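Local coordinates for uncharacterized protein (Nostoc punctiforme, PDB 2R3S), which is uncharacterised but probably acts as a dimeric O-methyltransferase, transferring a methyl group from S-adenosylmethionine to an oxygen of an unidentified substrate, at residues S82-F85 with K91-V94; M58-L63 with E74-T79; E40-L45 with T51-M56. All coordinates share one frame; numbering follows the deposited sequence.

Interaction 1: S82-F85 with K91-V94; sequences SAMF and KFYV
F85, the last residue of helix 80-85, meets V94, Y93 and F92 of the following loop through both its carbonyl and its ring. V94 N donates to F85 O over 2.9 Å, and the 168° angle at the hydrogen makes this a nearly straight bond. The same oxygen takes a weaker C-H...O contact from Y93 CA at 3.4 Å, so two successive loop residues hold one carbonyl at the helix end. Followed outward, the F85 side chain begins with CB, 4.0 Å from V94 CG2. Its CG stands anti to the carbonyl carbon (chi1 -65°), which places the ring beside F92: CD1 comes obliquely within 3.3 Å of F92 O, and CE1 lies 4.0 Å from F92 CB. The touching thus stays on the CD1-CE1 side, while M84 CG sits 3.9 Å above the ring plane of F85, over its centre. In the fold, this helix follows the last strand of the winged-helix dimerisation domain, and the loop leading to helix 98-101 passes across its end. P5, S6 and F10 of the second subunit pack on M84, F85 and V94 respectively. With an alanine at F85, M84 CG would probably lose the ring face beneath it and F92 CB its neighbour CE1, opening a gap between helix and loop. Beside F85, the selenomethionine M84 runs extended; in one of its two deposited conformers, CE lies over a face of F92, 3.8 Å from the ring centroid and 17° off the normal, with SE farther out in an oblique Met-aromatic contact.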
ATOM      1  N   SER A  82      -7.245 -10.843 -14.361  1.00 29.30           N
ATOM      2  CA  SER A  82      -7.458 -11.653 -13.159  1.00 26.90           C
ATOM      3  C   SER A  82      -7.718 -13.090 -13.585  1.00 24.96           C
ATOM      4  O   SER A  82      -7.185 -14.010 -12.998  1.00 25.59           O
ATOM      5  CB  SER A  82      -8.622 -11.111 -12.312  1.00 25.83           C
ATOM      6  OG  SER A  82      -8.368  -9.798 -11.808  1.00 25.35           O
ATOM      7  N   ALA A  83      -8.515 -13.279 -14.622  1.00 25.20           N
ATOM      8  CA  ALA A  83      -8.794 -14.620 -15.114  1.00 29.56           C
ATOM      9  C   ALA A  83      -7.485 -15.331 -15.511  1.00 29.60           C
ATOM     10  O   ALA A  83      -7.292 -16.501 -15.233  1.00 28.63           O
ATOM     11  CB  ALA A  83      -9.769 -14.562 -16.271  1.00 28.50           C
HETATM   12  N   MSE A  84      -6.553 -14.574 -16.069  1.00 31.20           N
HETATM   13  CA  MSE A  84      -5.322 -15.152 -16.585  0.50 33.21           C
HETATM   14  C   MSE A  84      -4.306 -15.356 -15.471  1.00 30.62           C
HETATM   15  O   MSE A  84      -3.610 -16.358 -15.458  1.00 29.93           O
HETATM   16  CB  MSE A  84      -4.723 -14.297 -17.713  0.50 31.83           C
HETATM   17  CG  MSE A  84      -3.488 -14.941 -18.401  0.50 40.44           C
HETATM   18 SE   MSE A  84      -2.821 -13.963 -19.982  0.38 44.35          SE
HETATM   19  CE  MSE A  84      -1.182 -14.933 -20.397  0.50 33.74           C
ATOM     20  N   PHE A  85      -4.222 -14.431 -14.528  1.00 30.18           N
ATOM     21  CA  PHE A  85      -3.115 -14.460 -13.559  1.00 28.04           C
ATOM     22  C   PHE A  85      -3.470 -14.847 -12.112  1.00 26.13           C
ATOM     23  O   PHE A  85      -2.573 -15.112 -11.294  1.00 26.45           O
ATOM     24  CB  PHE A  85      -2.349 -13.110 -13.614  1.00 28.90           C
ATOM     25  CG  PHE A  85      -1.659 -12.876 -14.943  1.00 28.97           C
ATOM     26  CD1 PHE A  85      -0.528 -13.622 -15.296  1.00 28.05           C
ATOM     27  CD2 PHE A  85      -2.143 -11.937 -15.846  1.00 30.61           C
ATOM     28  CE1 PHE A  85       0.109 -13.441 -16.525  1.00 30.33           C
ATOM     29  CE2 PHE A  85      -1.533 -11.752 -17.085  1.00 32.78           C
ATOM     30  CZ  PHE A  85      -0.405 -12.508 -17.434  1.00 36.14           C
ATOM     31  N   LYS A  91      -2.922 -21.655 -16.373  1.00 31.64           N
ATOM     32  CA  LYS A  91      -1.516 -22.022 -16.434  1.00 32.03           C
ATOM     33  C   LYS A  91      -0.614 -20.847 -16.066  1.00 32.43           C
ATOM     34  O   LYS A  91       0.540 -21.054 -15.721  1.00 35.94           O
ATOM     35  CB  LYS A  91      -1.163 -22.556 -17.847  1.00 33.22           C
ATOM     36  N   PHE A  92      -1.128 -19.615 -16.139  1.00 33.26           N
ATOM     37  CA  PHE A  92      -0.320 -18.393 -15.884  1.00 30.98           C
ATOM     38  C   PHE A  92      -0.527 -17.794 -14.491  1.00 28.75           C
ATOM     39  O   PHE A  92      -0.093 -16.676 -14.202  1.00 33.64           O
ATOM     40  CB  PHE A  92      -0.634 -17.374 -16.984  1.00 33.12           C
ATOM     41  CG  PHE A  92      -0.382 -17.918 -18.345  1.00 38.86           C
ATOM     42  CD1 PHE A  92       0.925 -18.036 -18.818  1.00 47.92           C
ATOM     43  CD2 PHE A  92      -1.424 -18.412 -19.119  1.00 40.62           C
ATOM     44  CE1 PHE A  92       1.185 -18.603 -20.065  1.00 52.06           C
ATOM     45  CE2 PHE A  92      -1.175 -18.978 -20.365  1.00 42.91           C
ATOM     46  CZ  PHE A  92       0.133 -19.084 -20.835  1.00 43.89           C
ATOM     47  N   TYR A  93      -1.150 -18.566 -13.619  1.00 28.30           N
ATOM     48  CA  TYR A  93      -1.399 -18.192 -12.239  1.00 28.66           C
ATOM     49  C   TYR A  93      -0.114 -17.812 -11.551  1.00 27.91           C
ATOM     50  O   TYR A  93       0.802 -18.611 -11.485  1.00 29.22           O
ATOM     51  CB  TYR A  93      -2.057 -19.349 -11.493  1.00 27.41           C
ATOM     52  CG  TYR A  93      -2.281 -19.072 -10.029  1.00 26.68           C
ATOM     53  CD1 TYR A  93      -3.290 -18.233  -9.625  1.00 22.77           C
ATOM     54  CD2 TYR A  93      -1.486 -19.657  -9.048  1.00 23.47           C
ATOM     55  CE1 TYR A  93      -3.497 -17.944  -8.318  1.00 24.98           C
ATOM     56  CE2 TYR A  93      -1.711 -19.391  -7.705  1.00 27.27           C
ATOM     57  CZ  TYR A  93      -2.719 -18.530  -7.350  1.00 22.47           C
ATOM     58  OH  TYR A  93      -2.983 -18.224  -6.039  1.00 29.80           O
ATOM     59  N   VAL A  94      -0.064 -16.592 -11.022  1.00 28.90           N
ATOM     60  CA  VAL A  94       1.078 -16.119 -10.259  1.00 27.58           C
ATOM     61  C   VAL A  94       0.720 -15.732  -8.824  1.00 28.05           C
ATOM     62  O   VAL A  94       1.548 -15.255  -8.079  1.00 29.99           O
ATOM     63  CB  VAL A  94       1.743 -14.921 -10.952  1.00 30.88           C
ATOM     64  CG1 VAL A  94       2.468 -15.395 -12.237  1.00 25.99           C
ATOM     65  CG2 VAL A  94       0.729 -13.853 -11.229  1.00 22.28           C
TER

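Interaction 2: M58-L63 with E74-T79; sequences MLCDYL and EGYRLT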
HETATM    1  N   MSE A  58     -18.087  -6.949   0.899  1.00 28.44           N
HETATM    2  CA  MSE A  58     -17.238  -5.776   1.137  1.00 27.32           C
HETATM    3  C   MSE A  58     -15.882  -5.930   0.448  1.00 28.98           C
HETATM    4  O   MSE A  58     -15.407  -4.993  -0.200  1.00 29.30           O
HETATM    5  CB  MSE A  58     -17.111  -5.538   2.634  1.00 25.85           C
HETATM    6  CG  MSE A  58     -18.454  -5.174   3.231  1.00 28.65           C
HETATM    7 SE   MSE A  58     -18.695  -5.591   5.105  0.75 28.72          SE
HETATM    8  CE  MSE A  58     -18.618  -3.749   5.807  1.00 23.83           C
ATOM      9  N   LEU A  59     -15.268  -7.123   0.555  1.00 28.39           N
ATOM     10  CA  LEU A  59     -14.034  -7.417  -0.206  1.00 26.48           C
ATOM     11  C   LEU A  59     -14.212  -7.278  -1.732  1.00 25.36           C
ATOM     12  O   LEU A  59     -13.394  -6.656  -2.404  1.00 25.87           O
ATOM     13  CB  LEU A  59     -13.473  -8.819   0.158  1.00 25.83           C
ATOM     14  CG  LEU A  59     -12.127  -9.238  -0.478  1.00 29.05           C
ATOM     15  CD1 LEU A  59     -10.985  -8.280  -0.078  1.00 23.12           C
ATOM     16  CD2 LEU A  59     -11.803 -10.725  -0.151  1.00 21.13           C
ATOM     17  N   CYS A  60     -15.251  -7.889  -2.284  1.00 26.54           N
ATOM     18  CA  CYS A  60     -15.438  -7.904  -3.742  1.00 27.41           C
ATOM     19  C   CYS A  60     -15.785  -6.531  -4.302  1.00 26.82           C
ATOM     20  O   CYS A  60     -15.290  -6.175  -5.352  1.00 26.55           O
ATOM     21  CB  CYS A  60     -16.503  -8.919  -4.143  1.00 27.31           C
ATOM     22  SG  CYS A  60     -15.956 -10.658  -3.917  1.00 30.48           S
ATOM     23  N   ASP A  61     -16.618  -5.754  -3.610  1.00 26.84           N
ATOM     24  CA  ASP A  61     -16.877  -4.361  -4.037  1.00 29.10           C
ATOM     25  C   ASP A  61     -15.567  -3.573  -4.096  1.00 27.73           C
ATOM     26  O   ASP A  61     -15.322  -2.848  -5.050  1.00 30.17           O
ATOM     27  CB  ASP A  61     -17.839  -3.647  -3.101  1.00 28.14           C
ATOM     28  CG  ASP A  61     -19.257  -4.120  -3.240  1.00 30.98           C
ATOM     29  OD1 ASP A  61     -19.624  -4.649  -4.305  1.00 27.82           O
ATOM     30  OD2 ASP A  61     -20.022  -3.932  -2.268  1.00 29.96           O
ATOM     31  N   TYR A  62     -14.711  -3.761  -3.100  1.00 27.33           N
ATOM     32  CA  TYR A  62     -13.402  -3.115  -3.076  1.00 27.11           C
ATOM     33  C   TYR A  62     -12.525  -3.600  -4.223  1.00 27.14           C
ATOM     34  O   TYR A  62     -11.881  -2.803  -4.892  1.00 28.30           O
ATOM     35  CB  TYR A  62     -12.723  -3.373  -1.723  1.00 29.78           C
ATOM     36  CG  TYR A  62     -11.455  -2.585  -1.473  1.00 26.49           C
ATOM     37  CD1 TYR A  62     -10.221  -3.083  -1.857  1.00 28.00           C
ATOM     38  CD2 TYR A  62     -11.495  -1.343  -0.863  1.00 31.61           C
ATOM     39  CE1 TYR A  62      -9.058  -2.362  -1.622  1.00 28.31           C
ATOM     40  CE2 TYR A  62     -10.342  -0.615  -0.629  1.00 33.13           C
ATOM     41  CZ  TYR A  62      -9.133  -1.126  -1.017  1.00 32.43           C
ATOM     42  OH  TYR A  62      -7.997  -0.423  -0.763  1.00 30.07           O
ATOM     43  N   LEU A  63     -12.519  -4.907  -4.474  1.00 28.32           N
ATOM     44  CA  LEU A  63     -11.784  -5.448  -5.623  1.00 28.93           C
ATOM     45  C   LEU A  63     -12.295  -4.914  -6.981  1.00 26.82           C
ATOM     46  O   LEU A  63     -11.542  -4.819  -7.908  1.00 28.21           O
ATOM     47  CB  LEU A  63     -11.789  -6.987  -5.587  1.00 27.88           C
ATOM     48  CG  LEU A  63     -10.998  -7.610  -4.416  1.00 28.55           C
ATOM     49  CD1 LEU A  63     -11.241  -9.125  -4.409  1.00 23.47           C
ATOM     50  CD2 LEU A  63      -9.456  -7.293  -4.373  1.00 24.42           C
ATOM     51  N   GLU A  74     -25.968  -9.638 -12.127  1.00 40.62           N
ATOM     52  CA  GLU A  74     -26.022 -10.938 -11.473  1.00 41.77           C
ATOM     53  C   GLU A  74     -24.792 -11.322 -10.639  1.00 38.23           C
ATOM     54  O   GLU A  74     -24.742 -12.414 -10.102  1.00 38.85           O
ATOM     55  CB  GLU A  74     -26.263 -12.002 -12.543  1.00 44.01           C
ATOM     56  CG  GLU A  74     -27.547 -11.740 -13.346  1.00 52.56           C
ATOM     57  CD  GLU A  74     -28.820 -11.816 -12.486  1.00 62.87           C
ATOM     58  OE1 GLU A  74     -28.835 -12.575 -11.483  1.00 65.46           O
ATOM     59  OE2 GLU A  74     -29.808 -11.119 -12.818  1.00 67.31           O
ATOM     60  N   GLY A  75     -23.812 -10.436 -10.534  1.00 34.31           N
ATOM     61  CA  GLY A  75     -22.687 -10.654  -9.643  1.00 32.58           C
ATOM     62  C   GLY A  75     -21.375 -10.136 -10.192  1.00 30.86           C
ATOM     63  O   GLY A  75     -21.349  -9.263 -11.055  1.00 26.36           O
ATOM     64  N   TYR A  76     -20.296 -10.705  -9.670  1.00 30.98           N
ATOM     65  CA  TYR A  76     -18.915 -10.275  -9.927  1.00 29.18           C
ATOM     66  C   TYR A  76     -18.275 -11.107 -11.035  1.00 29.38           C
ATOM     67  O   TYR A  76     -18.516 -12.304 -11.158  1.00 26.63           O
ATOM     68  CB  TYR A  76     -18.065 -10.371  -8.656  1.00 29.89           C
ATOM     69  CG  TYR A  76     -18.584  -9.509  -7.524  1.00 31.64           C
ATOM     70  CD1 TYR A  76     -18.341  -8.136  -7.495  1.00 26.88           C
ATOM     71  CD2 TYR A  76     -19.327 -10.061  -6.495  1.00 32.11           C
ATOM     72  CE1 TYR A  76     -18.809  -7.354  -6.461  1.00 29.69           C
ATOM     73  CE2 TYR A  76     -19.808  -9.279  -5.461  1.00 31.79           C
ATOM     74  CZ  TYR A  76     -19.554  -7.934  -5.452  1.00 32.79           C
ATOM     75  OH  TYR A  76     -20.047  -7.175  -4.428  1.00 30.51           O
ATOM     76  N   ARG A  77     -17.467 -10.442 -11.848  1.00 29.78           N
ATOM     77  CA  ARG A  77     -16.870 -11.060 -12.990  1.00 30.91           C
ATOM     78  C   ARG A  77     -15.418 -10.630 -13.043  1.00 28.95           C
ATOM     79  O   ARG A  77     -15.105  -9.492 -12.796  1.00 29.58           O
ATOM     80  CB  ARG A  77     -17.634 -10.646 -14.245  1.00 30.74           C
ATOM     81  CG  ARG A  77     -17.212 -11.426 -15.467  1.00 37.48           C
ATOM     82  CD  ARG A  77     -18.161 -11.280 -16.669  1.00 36.55           C
ATOM     83  NE  ARG A  77     -17.463 -11.711 -17.880  1.00 44.10           N
ATOM     84  N   LEU A  78     -14.512 -11.548 -13.325  1.00 27.72           N
ATOM     85  CA  LEU A  78     -13.108 -11.184 -13.375  1.00 27.66           C
ATOM     86  C   LEU A  78     -12.810 -10.348 -14.621  1.00 26.86           C
ATOM     87  O   LEU A  78     -13.504 -10.463 -15.638  1.00 26.72           O
ATOM     88  CB  LEU A  78     -12.254 -12.433 -13.410  1.00 29.46           C
ATOM     89  CG  LEU A  78     -12.353 -13.343 -12.203  1.00 26.98           C
ATOM     90  CD1 LEU A  78     -11.201 -14.287 -12.314  1.00 26.97           C
ATOM     91  CD2 LEU A  78     -12.313 -12.503 -10.937  1.00 23.80           C
ATOM     92  N   THR A  79     -11.804  -9.495 -14.520  1.00 27.04           N
ATOM     93  CA  THR A  79     -11.179  -8.921 -15.683  1.00 27.37           C
ATOM     94  C   THR A  79     -10.335 -10.002 -16.362  1.00 30.16           C
ATOM     95  O   THR A  79     -10.039 -11.036 -15.761  1.00 30.62           O
ATOM     96  CB  THR A  79     -10.262  -7.755 -15.320  1.00 29.40           C
ATOM     97  OG1 THR A  79      -9.192  -8.247 -14.524  1.00 28.17           O
ATOM     98  CG2 THR A  79     -11.021  -6.608 -14.589  1.00 20.01           C
TER
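C60 and D61, adjacent on helix 53-65, take hold of the Y76 ring in two different ways, one over a face and one at the edge. C60 CB stands 3.5 Å from the centroid of the Y76 ring and only 12° off its normal, a CH-pi contact almost above the centre. C60 SG is over the same ring at 4.5 Å from the Y76 centroid, which makes a looser sulfur-aromatic contact. At the phenolic end, Y76 OH donates to D61 OD1 over 2.6 Å. That oxygen lies in the plane of the ring, but the hydroxyl reaches it from above the carboxylate plane, the two planes being 57° apart. D61 starts out directed away from the strand; with CG anti to its own carbonyl carbon (chi1 -73°), the carboxylate turns back to meet the hydroxyl.

The next shell fixes both partners. K71, on the neighbouring strand 69-72, forms a salt bridge to D61 OD1, and its side chain also touches Y76. R57 and V64 of helix 53-65 pack against Y76 too, and a backbone bond to E40 ties Y76 into the three-stranded sheet of the winged-helix domain. R278 of the second subunit packs on D61. OD1 therefore receives both a hydroxyl and an ammonium group in a buried setting, an arrangement likely to keep D61 ionised and to compensate its negative charge.

Interaction 3: E40-L45 with T51-M56; sequences ESSQSL and TSERGM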
ATOM      1  N   GLU A  40     -20.374 -14.541 -10.391  1.00 31.76           N
ATOM      2  CA  GLU A  40     -20.811 -15.067  -9.088  1.00 30.26           C
ATOM      3  C   GLU A  40     -21.239 -13.948  -8.185  1.00 29.88           C
ATOM      4  O   GLU A  40     -20.520 -12.964  -8.040  1.00 32.55           O
ATOM      5  CB  GLU A  40     -19.672 -15.773  -8.371  1.00 31.66           C
ATOM      6  CG  GLU A  40     -19.149 -16.998  -9.044  1.00 29.24           C
ATOM      7  CD  GLU A  40     -20.182 -18.076  -9.190  1.00 35.87           C
ATOM      8  OE1 GLU A  40     -21.186 -18.108  -8.423  1.00 32.01           O
ATOM      9  OE2 GLU A  40     -19.985 -18.888 -10.107  1.00 32.49           O
ATOM     10  N   SER A  41     -22.382 -14.108  -7.541  1.00 28.16           N
ATOM     11  CA  SER A  41     -22.809 -13.174  -6.507  1.00 30.07           C
ATOM     12  C   SER A  41     -21.927 -13.352  -5.267  1.00 30.98           C
ATOM     13  O   SER A  41     -21.248 -14.376  -5.111  1.00 29.24           O
ATOM     14  CB  SER A  41     -24.262 -13.468  -6.151  1.00 28.16           C
ATOM     15  OG  SER A  41     -24.355 -14.776  -5.599  1.00 29.23           O
ATOM     16  N   SER A  42     -21.939 -12.361  -4.383  1.00 32.07           N
ATOM     17  CA  SER A  42     -21.190 -12.456  -3.137  1.00 31.68           C
ATOM     18  C   SER A  42     -21.753 -13.550  -2.197  1.00 32.09           C
ATOM     19  O   SER A  42     -21.038 -14.154  -1.407  1.00 34.53           O
ATOM     20  CB  SER A  42     -21.165 -11.108  -2.428  1.00 29.21           C
ATOM     21  OG  SER A  42     -22.463 -10.612  -2.236  1.00 32.39           O
ATOM     22  N   GLN A  43     -23.037 -13.800  -2.289  1.00 33.71           N
ATOM     23  CA  GLN A  43     -23.683 -14.874  -1.545  1.00 34.24           C
ATOM     24  C   GLN A  43     -23.092 -16.242  -1.929  1.00 34.71           C
ATOM     25  O   GLN A  43     -22.787 -17.110  -1.072  1.00 32.18           O
ATOM     26  CB  GLN A  43     -25.168 -14.841  -1.849  1.00 36.15           C
ATOM     27  CG  GLN A  43     -25.909 -13.588  -1.278  1.00 45.55           C
ATOM     28  CD  GLN A  43     -25.853 -12.272  -2.143  1.00 50.86           C
ATOM     29  OE1 GLN A  43     -25.151 -12.149  -3.157  1.00 45.31           O
ATOM     30  NE2 GLN A  43     -26.611 -11.283  -1.696  1.00 59.95           N
ATOM     31  N   SER A  44     -22.891 -16.418  -3.224  1.00 32.24           N
ATOM     32  CA  SER A  44     -22.354 -17.663  -3.732  1.00 32.46           C
ATOM     33  C   SER A  44     -20.846 -17.759  -3.461  1.00 31.88           C
ATOM     34  O   SER A  44     -20.351 -18.837  -3.151  1.00 32.22           O
ATOM     35  CB  SER A  44     -22.724 -17.832  -5.222  1.00 33.15           C
ATOM     36  OG  SER A  44     -21.742 -18.539  -5.943  1.00 39.65           O
ATOM     37  N   LEU A  45     -20.117 -16.646  -3.550  1.00 29.65           N
ATOM     38  CA  LEU A  45     -18.705 -16.655  -3.214  1.00 30.37           C
ATOM     39  C   LEU A  45     -18.498 -16.920  -1.711  1.00 29.14           C
ATOM     40  O   LEU A  45     -17.519 -17.543  -1.323  1.00 29.96           O
ATOM     41  CB  LEU A  45     -18.017 -15.353  -3.670  1.00 29.46           C
ATOM     42  CG  LEU A  45     -17.954 -15.167  -5.192  1.00 29.77           C
ATOM     43  CD1 LEU A  45     -17.462 -13.742  -5.587  1.00 20.58           C
ATOM     44  CD2 LEU A  45     -17.089 -16.249  -5.817  1.00 22.69           C
ATOM     45  N   THR A  51     -16.900 -18.032   3.877  1.00 31.55           N
ATOM     46  CA  THR A  51     -16.711 -16.764   4.587  1.00 30.63           C
ATOM     47  C   THR A  51     -18.105 -16.220   4.950  1.00 29.82           C
ATOM     48  O   THR A  51     -19.090 -16.760   4.500  1.00 29.29           O
ATOM     49  CB  THR A  51     -15.975 -15.704   3.693  1.00 30.31           C
ATOM     50  OG1 THR A  51     -16.854 -15.254   2.658  1.00 29.66           O
ATOM     51  CG2 THR A  51     -14.716 -16.238   3.031  1.00 28.30           C
ATOM     52  N   SER A  52     -18.194 -15.134   5.715  1.00 30.06           N
ATOM     53  CA  SER A  52     -19.469 -14.423   5.864  1.00 29.99           C
ATOM     54  C   SER A  52     -19.814 -13.779   4.524  1.00 31.00           C
ATOM     55  O   SER A  52     -18.913 -13.498   3.706  1.00 29.47           O
ATOM     56  CB  SER A  52     -19.338 -13.319   6.892  1.00 30.83           C
ATOM     57  OG  SER A  52     -18.476 -12.307   6.381  1.00 30.68           O
ATOM     58  N   GLU A  53     -21.104 -13.530   4.307  1.00 29.98           N
ATOM     59  CA  GLU A  53     -21.567 -12.907   3.061  0.50 28.81           C
ATOM     60  C   GLU A  53     -21.165 -11.455   3.051  1.00 28.16           C
ATOM     61  O   GLU A  53     -20.690 -10.945   2.035  1.00 30.16           O
ATOM     62  CB  GLU A  53     -23.088 -12.998   2.883  0.50 28.68           C
ATOM     63  CG  GLU A  53     -23.618 -12.471   1.499  0.50 32.74           C
ATOM     64  CD  GLU A  53     -23.972 -10.961   1.447  0.50 43.03           C
ATOM     65  OE1 GLU A  53     -24.318 -10.367   2.490  0.50 47.00           O
ATOM     66  OE2 GLU A  53     -23.938 -10.365   0.342  0.50 39.21           O
ATOM     67  N   ARG A  54     -21.362 -10.775   4.177  1.00 26.56           N
ATOM     68  CA  ARG A  54     -21.064  -9.350   4.230  1.00 27.25           C
ATOM     69  C   ARG A  54     -19.594  -9.126   4.014  1.00 25.97           C
ATOM     70  O   ARG A  54     -19.219  -8.172   3.357  1.00 28.68           O
ATOM     71  CB  ARG A  54     -21.577  -8.660   5.496  1.00 26.45           C
ATOM     72  CG  ARG A  54     -20.824  -8.920   6.772  1.00 31.74           C
ATOM     73  CD  ARG A  54     -21.645  -8.449   7.972  1.00 26.46           C
ATOM     74  NE  ARG A  54     -21.855  -7.011   7.926  1.00 29.84           N
ATOM     75  CZ  ARG A  54     -20.933  -6.099   8.214  1.00 28.43           C
ATOM     76  NH1 ARG A  54     -19.727  -6.450   8.639  1.00 25.39           N
ATOM     77  NH2 ARG A  54     -21.238  -4.818   8.104  1.00 29.12           N
ATOM     78  N   GLY A  55     -18.764 -10.019   4.529  1.00 26.16           N
ATOM     79  CA  GLY A  55     -17.313  -9.924   4.326  1.00 29.00           C
ATOM     80  C   GLY A  55     -16.910 -10.107   2.882  1.00 27.37           C
ATOM     81  O   GLY A  55     -16.153  -9.312   2.340  1.00 26.73           O
HETATM   82  N   MSE A  56     -17.444 -11.160   2.256  1.00 27.62           N
HETATM   83  CA  MSE A  56     -17.244 -11.366   0.835  1.00 26.83           C
HETATM   84  C   MSE A  56     -17.719 -10.162   0.002  1.00 26.87           C
HETATM   85  O   MSE A  56     -17.023  -9.731  -0.906  1.00 26.79           O
HETATM   86  CB  MSE A  56     -17.909 -12.663   0.367  1.00 26.57           C
HETATM   87  CG  MSE A  56     -17.618 -13.010  -1.094  1.00 28.51           C
HETATM   88 SE   MSE A  56     -15.700 -13.239  -1.417  0.75 32.35          SE
HETATM   89  CE  MSE A  56     -15.379 -14.846  -0.296  1.00 26.21           C
TER
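The helix-turn-helix of the winged-helix domain brings S42, Q43 and L45 of helix 42-49 against E53 and M56 of helix 53-65. M56, a selenomethionine here, supplies the apolar part: its CG lies 3.5 Å from L45 CB and 3.6 Å from S42 O. Bends at chi2 and chi3 (60° and 65°) hook the chain round, bringing M56 CE to 3.6 Å from L45 O. V31 and C49 also touch M56, while A34, I35 and C60 touch L45.

Each helix starts with a serine N-cap: S41 OG accepts from S44 N at 3.2 Å, and S52 OG accepts from G55 N at 3.0 Å. In DNA-binding relatives of this fold the second helix of the motif commonly reads DNA; here its start faces the partner chain, where S52 OG bonds to V117 O and R54 to G120 O and G298 O of the second subunit.

Nearer the surface, S42 OG lies 3.0 Å from E53 OE2 and may donate to it, though the bond is not settled and depends on which of two deposited E53 conformers is present. Q43 runs alongside E53, pointing the same way, with Q43 CG 3.8 Å from E53 CG and the amide and carboxylate planes 26° apart; the angle is poor for a bond from NE2. In this conformer the E53 carboxylate, beside the first turn of helix 42-49, would probably be favoured as the anion by the partial positive charge of that helix end.

In the fold
Along the chain the contacts come in series: interaction 3 closes first, then interaction 2, then interaction 1. Interactions 2 and 3, with centres 10 Å apart, share helix 53-65 and lie within the dimerisation domain; they touch where C60 SG packs on L45 CD1 and Y76 CE2 on S42 CB, joining the helix-turn-helix to the small antiparallel sheet. Interaction 1 lies 17 Å from interaction 2 between centres, and is reached directly from strand 75-78 through helix 80-85, where L78 CD1 packs on A83 N. Interactions 1 and 3, with centres 22 Å apart, do not touch. All three contact the second subunit, consistent with a dimerising role for this part of the chain.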